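Local coordinates for protein polyphosphate kinase (Porphyromonas gingivalis, PDB 2O8R) that probably catalyses the reversible transfer of the terminal phosphate of ATP onto a growing polyphosphate chain, with magnesium as cofactor, at residues L416-S419 with E420-R424; Q332-S335 with L336-I340; Y354-V357 with V358-L361. The protein carries 3 engineered substitutions. All coordinates share one frame; numbering follows the deposited sequence.

How the contacts relate
All three contacts are short-range, each made by neighbouring turns of the chain, and they follow one another in the order 2, 3, 1. Contacts 2 and 3 touch: the centres of the two contacts are about 12 Å apart, and helix 336-342 lies against helix 355-365, with Leu336 CD2 meeting Tyr356 CE2 at 4.0 Å and Met337 CG meeting Leu360 CD1 at 3.7 Å. Contact 1 stands apart, its nearest atoms about 10 Å from contact 3 and about 19 Å from contact 2. It is also the one near a predicted site, since the side chain of Leu418 is about 8 Å from that of Arg379, a predicted magnesium ligand. The sulfate at contact 3 lies away from the annotated sites.

Contact 1 of 3, residues L416-S419 with E420-R424; sequences LRLS and ERMRR
Arg421 lays its guanidinium against Leu418 CD1, one turn back on the helix. Its CB lies over the previous turn, 3.4 Å from Arg417 O. CG stands anti to the backbone N (chi1 179°), which carries the chain away from Leu418 at first, until a bend at chi3 (94°) swings the guanidinium back over that leucine's CD1. NE forms a salt bridge with Glu391. At the tip, CZ is near Leu418 CD1, and NH1 and NH2 meet the same methyl, at 3.3 Å from NH1 to CD1 and 3.6 Å from NH2 to CD1. NH1 also bonds to Asn383, so polar partners hold the group while the leucine packs obliquely against it.

Leu418 is shared with selenomethionine Met422 one turn on, where CD1 lies 4.0 Å from SE. Met422 CG rests close to Leu418 O, the carbonyl that accepts the bond from Met422 N at 3.0 Å. On another side of the helix Glu420 folds back over the preceding turn, its CG 3.1 Å from Arg417 O, and its carboxylate makes a long salt bridge to Arg424, OE1 to NH2 at 3.7 Å. Arg423 N bonds to Ser419 O, and the hydroxyl of Ser419 bonds back to Asn415.

Met422 packs on Ile387 and Glu391 of helix 385-395; with Ser419 and Arg423 it also meets Ile429 of strand 428-431, and with Leu418 and Ser419 the loop residue Val380, while Arg421 also packs on Ser385 of the second subunit.

Contact 2 of 3, residues Q332-S335 with L336-I340; sequences QAPS and LMEGI
Ser335 turns its OG between its own backbone N and carbonyl carbon (chi1 74°), which aims the hydroxyl at Glu338 N in the first turn of the helix; Glu338 meanwhile bends at chi2 (-85°), folding its chain across the Pro334 ring. The result is an N-cap, with Glu338 N giving its hydrogen to Ser335 OG at 3.3 Å. The carbonyl of the same serine takes the next bond, from Gly339 N to Ser335 O at 3.0 Å, with the donor in the carbonyl plane. Around these bonds the packing is apolar. Pro334 crosses Glu338 at about a right angle, its ring CG set 3.7 Å from Glu338 CB, and Ala333 brings its methyl over the backbone of Gly339, CB to CA at 3.9 Å. The polar end of Glu338 goes on to a salt bridge with Arg341.

Two further amides at this helix start, Leu336 N and Met337 N, bond to the carboxylate of Glu363 on helix 355-365. Serine and carboxylate thus share the amides of the first turn, and the negative charge of Glu363 at the positive end of the helix dipole is probably favourable.

Contact 3 of 3, residues Y354-V357 with V358-L361; sequences YDYV and VRLL. With SO4 (sulfate ion), chain I.
The N-terminal part of helix 355-365 is bonded in regular i to i+4 fashion, with Arg359 N on Asp355 O, Leu360 N on Tyr356 O and Leu361 N on Val357 O, all at 2.9 to 3.0 Å. One water spans the first turn, giving a hydrogen to Tyr354 O and accepting one from Val358 N at 3.2 Å.

Among the side chains, Tyr356 and Arg359 run side by side in the same direction. Tyr356 CD2 sits over one face of the guanidinium, off its centre, but the two planes are 41° apart, and the nearest approach is from NH1 to the ring carbon CE2 at 3.5 Å. Bends at chi2 and chi3 carry the arginine chain past Asp355 O and into this position. Arg359 NE is bonded to sulfate O4 in the model, but the 2.5 Å distance and bent angle (134°) make its detail doubtful. Asp355 also borders this ion, most likely picked up from the crystallisation solution, with OD2 2.9 Å from sulfate O3. Glu331 joins the two larger side chains from outside, accepting a hydrogen bond from Tyr356 OH and making a salt bridge to Arg359 NH1.

On another side Val357 CG1 meets Leu361 CD1 at 4.2 Å, an i to i+4 apolar pair whose two residues both pack on Ile386 of helix 385-395. Following strand 345-349 and preceding strand 370-377, the helix belongs to the alpha/beta framework of a PLD-like domain.

Contact 1 of 3, residues L416-S419 with E420-R424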
# COMPACT_ATOMS: atom_id res chain seq x y z
N LEU A 416 -1.37 -0.34 13.36
CA LEU A 416 -1.57 0.30 14.64
C LEU A 416 -2.70 1.33 14.56
O LEU A 416 -3.61 1.35 15.40
CB LEU A 416 -0.26 0.94 15.10
CG LEU A 416 0.14 0.88 16.58
CD1 LEU A 416 -0.05 -0.53 17.16
CD2 LEU A 416 1.59 1.35 16.74
N ARG A 417 -2.64 2.18 13.54
CA ARG A 417 -3.66 3.19 13.32
C ARG A 417 -5.01 2.55 12.97
O ARG A 417 -6.07 3.01 13.43
CB ARG A 417 -3.23 4.18 12.23
CG ARG A 417 -4.21 5.33 11.98
CD ARG A 417 -3.69 6.31 10.95
NE ARG A 417 -2.56 7.09 11.45
CZ ARG A 417 -2.66 8.29 12.02
NH1 ARG A 417 -3.85 8.86 12.18
NH2 ARG A 417 -1.57 8.92 12.45
N LEU A 418 -4.97 1.49 12.17
CA LEU A 418 -6.19 0.80 11.73
C LEU A 418 -6.90 0.08 12.88
O LEU A 418 -8.13 0.11 12.98
CB LEU A 418 -5.89 -0.15 10.56
CG LEU A 418 -6.88 -1.26 10.22
CD1 LEU A 418 -8.21 -0.74 9.73
CD2 LEU A 418 -6.28 -2.17 9.19
N SER A 419 -6.12 -0.55 13.76
CA SER A 419 -6.67 -1.23 14.93
C SER A 419 -7.28 -0.24 15.92
O SER A 419 -8.31 -0.52 16.53
CB SER A 419 -5.60 -2.05 15.63
OG SER A 419 -5.04 -3.00 14.74
N GLU A 420 -6.64 0.91 16.06
CA GLU A 420 -7.12 1.91 16.98
C GLU A 420 -8.40 2.51 16.41
O GLU A 420 -9.33 2.81 17.16
CB GLU A 420 -6.04 2.96 17.31
CG GLU A 420 -5.86 4.08 16.30
CD GLU A 420 -4.66 4.99 16.60
OE1 GLU A 420 -4.78 6.22 16.38
OE2 GLU A 420 -3.62 4.47 17.05
N ARG A 421 -8.47 2.64 15.09
CA ARG A 421 -9.66 3.17 14.46
C ARG A 421 -10.82 2.22 14.71
O ARG A 421 -11.95 2.66 14.97
CB ARG A 421 -9.45 3.37 12.97
CG ARG A 421 -10.68 3.91 12.26
CD ARG A 421 -10.42 4.21 10.81
NE ARG A 421 -10.78 3.09 9.95
CZ ARG A 421 -9.94 2.45 9.15
NH1 ARG A 421 -10.38 1.45 8.42
NH2 ARG A 421 -8.66 2.81 9.08
N MSE A 422 -10.54 0.92 14.63
CA MSE A 422 -11.56 -0.10 14.83
C MSE A 422 -12.04 -0.17 16.27
O MSE A 422 -13.24 -0.26 16.52
CB MSE A 422 -11.04 -1.46 14.40
CG MSE A 422 -10.86 -1.61 12.91
SE MSE A 422 -9.75 -3.16 12.49
CE MSE A 422 -11.02 -4.58 12.95
N ARG A 423 -11.09 -0.12 17.21
CA ARG A 423 -11.41 -0.11 18.64
C ARG A 423 -12.26 1.11 18.99
O ARG A 423 -13.23 1.01 19.74
CB ARG A 423 -10.14 -0.14 19.49
CG ARG A 423 -9.42 -1.49 19.50
CD ARG A 423 -8.12 -1.44 20.30
NE ARG A 423 -7.18 -2.50 19.93
CZ ARG A 423 -7.18 -3.73 20.46
NH1 ARG A 423 -6.28 -4.62 20.06
NH2 ARG A 423 -8.07 -4.07 21.38
N ARG A 424 -11.89 2.24 18.41
CA ARG A 424 -12.61 3.50 18.54
C ARG A 424 -14.01 3.33 17.99
O ARG A 424 -14.96 3.84 18.55
CB ARG A 424 -11.85 4.61 17.81
CG ARG A 424 -12.61 5.89 17.44
CD ARG A 424 -11.66 7.07 17.18
NE ARG A 424 -10.57 6.75 16.25
CZ ARG A 424 -9.33 6.41 16.60
NH1 ARG A 424 -9.00 6.32 17.89
NH2 ARG A 424 -8.41 6.14 15.68

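Contact 2 of 3, residues Q332-S335 with L336-I340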
# COMPACT_ATOMS: atom_id res chain seq x y z
N GLN A 332 -33.43 -14.03 -4.49
CA GLN A 332 -34.86 -13.79 -4.56
C GLN A 332 -35.57 -13.90 -3.21
O GLN A 332 -36.80 -13.80 -3.14
CB GLN A 332 -35.53 -14.61 -5.67
CG GLN A 332 -35.51 -16.14 -5.52
CD GLN A 332 -35.67 -16.88 -6.87
OE1 GLN A 332 -35.22 -16.39 -7.91
NE2 GLN A 332 -36.30 -18.05 -6.83
N ALA A 333 -34.80 -14.11 -2.14
CA ALA A 333 -35.32 -14.02 -0.77
C ALA A 333 -35.52 -12.54 -0.37
O ALA A 333 -34.94 -11.65 -0.98
CB ALA A 333 -34.38 -14.74 0.20
N PRO A 334 -36.38 -12.27 0.64
CA PRO A 334 -36.64 -10.88 1.03
C PRO A 334 -35.42 -10.15 1.57
O PRO A 334 -35.31 -8.94 1.42
CB PRO A 334 -37.68 -11.02 2.14
CG PRO A 334 -37.53 -12.41 2.63
CD PRO A 334 -37.16 -13.22 1.44
N SER A 335 -34.52 -10.90 2.20
CA SER A 335 -33.21 -10.40 2.60
C SER A 335 -32.31 -11.60 2.73
O SER A 335 -32.79 -12.72 2.92
CB SER A 335 -33.30 -9.66 3.93
OG SER A 335 -33.46 -10.57 5.00
N LEU A 336 -31.00 -11.36 2.65
CA LEU A 336 -30.01 -12.43 2.69
C LEU A 336 -30.10 -13.24 3.97
O LEU A 336 -30.07 -14.47 3.92
CB LEU A 336 -28.60 -11.89 2.47
CG LEU A 336 -28.33 -11.50 1.02
CD1 LEU A 336 -27.05 -10.73 0.93
CD2 LEU A 336 -28.31 -12.73 0.07
N MSE A 337 -30.26 -12.57 5.10
CA MSE A 337 -30.38 -13.28 6.38
C MSE A 337 -31.63 -14.14 6.43
O MSE A 337 -31.64 -15.19 7.06
CB MSE A 337 -30.41 -12.31 7.54
CG MSE A 337 -29.22 -11.43 7.59
SE MSE A 337 -29.48 -10.19 9.02
CE MSE A 337 -28.74 -11.27 10.46
N GLU A 338 -32.69 -13.67 5.77
CA GLU A 338 -33.90 -14.46 5.67
C GLU A 338 -33.61 -15.73 4.90
O GLU A 338 -33.99 -16.80 5.33
CB GLU A 338 -35.03 -13.65 5.02
CG GLU A 338 -35.90 -12.91 6.02
CD GLU A 338 -37.03 -13.78 6.58
OE1 GLU A 338 -36.75 -14.81 7.24
OE2 GLU A 338 -38.21 -13.44 6.35
N GLY A 339 -32.89 -15.60 3.78
CA GLY A 339 -32.49 -16.75 2.96
C GLY A 339 -31.77 -17.84 3.74
O GLY A 339 -32.14 -19.01 3.63
N ILE A 340 -30.77 -17.46 4.54
CA ILE A 340 -29.99 -18.44 5.30
C ILE A 340 -30.79 -19.04 6.45
O ILE A 340 -30.55 -20.17 6.87
CB ILE A 340 -28.69 -17.85 5.91
CG1 ILE A 340 -28.19 -16.63 5.13
CG2 ILE A 340 -27.63 -18.93 6.03
CD1 ILE A 340 -27.11 -16.91 4.13

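Contact 3 of 3, residues Y354-V357 with V358-L361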
# COMPACT_ATOMS: atom_id res chain seq x y z
N TYR A 354 -17.52 -13.28 -4.09
CA TYR A 354 -17.08 -13.18 -2.72
C TYR A 354 -18.07 -12.33 -1.92
O TYR A 354 -18.02 -12.29 -0.69
CB TYR A 354 -15.70 -12.55 -2.69
CG TYR A 354 -14.56 -13.50 -2.99
CD1 TYR A 354 -14.20 -13.79 -4.30
CD2 TYR A 354 -13.85 -14.10 -1.96
CE1 TYR A 354 -13.15 -14.66 -4.58
CE2 TYR A 354 -12.80 -14.98 -2.23
CZ TYR A 354 -12.45 -15.25 -3.54
OH TYR A 354 -11.40 -16.11 -3.80
N ASP A 355 -18.99 -11.69 -2.63
CA ASP A 355 -19.81 -10.61 -2.07
C ASP A 355 -20.78 -10.97 -0.96
O ASP A 355 -21.22 -10.11 -0.21
CB ASP A 355 -20.54 -9.90 -3.20
CG ASP A 355 -19.60 -9.25 -4.17
OD1 ASP A 355 -18.42 -9.06 -3.81
OD2 ASP A 355 -20.04 -8.91 -5.28
N TYR A 356 -21.12 -12.24 -0.83
CA TYR A 356 -22.14 -12.62 0.12
C TYR A 356 -21.74 -12.42 1.57
O TYR A 356 -22.57 -12.06 2.39
CB TYR A 356 -22.63 -14.05 -0.12
CG TYR A 356 -23.50 -14.18 -1.35
CD1 TYR A 356 -23.11 -14.98 -2.42
CD2 TYR A 356 -24.71 -13.47 -1.45
CE1 TYR A 356 -23.91 -15.09 -3.55
CE2 TYR A 356 -25.51 -13.57 -2.59
CZ TYR A 356 -25.10 -14.39 -3.63
OH TYR A 356 -25.88 -14.52 -4.77
N VAL A 357 -20.47 -12.63 1.89
CA VAL A 357 -20.00 -12.44 3.26
C VAL A 357 -20.20 -10.99 3.72
O VAL A 357 -20.82 -10.74 4.77
CB VAL A 357 -18.53 -12.90 3.42
CG1 VAL A 357 -17.98 -12.53 4.80
CG2 VAL A 357 -18.42 -14.41 3.18
N VAL A 358 -19.72 -10.04 2.93
CA VAL A 358 -19.80 -8.62 3.31
C VAL A 358 -21.23 -8.04 3.22
O VAL A 358 -21.65 -7.31 4.11
CB VAL A 358 -18.78 -7.77 2.53
CG1 VAL A 358 -19.03 -7.86 1.04
CG2 VAL A 358 -18.81 -6.32 3.00
N ARG A 359 -21.96 -8.39 2.17
CA ARG A 359 -23.39 -8.12 2.03
C ARG A 359 -24.18 -8.55 3.27
O ARG A 359 -25.00 -7.79 3.81
CB ARG A 359 -23.94 -8.90 0.85
CG ARG A 359 -24.69 -8.08 -0.13
CD ARG A 359 -23.98 -8.14 -1.45
NE ARG A 359 -24.57 -9.06 -2.44
CZ ARG A 359 -25.85 -9.44 -2.52
NH1 ARG A 359 -26.22 -10.26 -3.49
NH2 ARG A 359 -26.76 -8.99 -1.67
N LEU A 360 -23.93 -9.78 3.71
CA LEU A 360 -24.55 -10.32 4.90
C LEU A 360 -24.15 -9.49 6.10
O LEU A 360 -25.00 -9.05 6.88
CB LEU A 360 -24.13 -11.78 5.10
CG LEU A 360 -25.03 -12.46 6.12
CD1 LEU A 360 -26.42 -12.60 5.53
CD2 LEU A 360 -24.49 -13.81 6.51
N LEU A 361 -22.85 -9.26 6.24
CA LEU A 361 -22.35 -8.41 7.30
C LEU A 361 -23.03 -7.04 7.30
O LEU A 361 -23.36 -6.52 8.36
CB LEU A 361 -20.83 -8.25 7.22
CG LEU A 361 -20.07 -9.47 7.74
CD1 LEU A 361 -18.59 -9.30 7.49
CD2 LEU A 361 -20.35 -9.70 9.22
S SO4 I . -23.22 -8.49 -6.01
O1 SO4 I . -24.52 -8.16 -6.60
O2 SO4 I . -22.57 -9.55 -6.78
O3 SO4 I . -22.37 -7.31 -6.01
O4 SO4 I . -23.43 -8.94 -4.64
O HOH W 1 -17.15 -10.53 1.08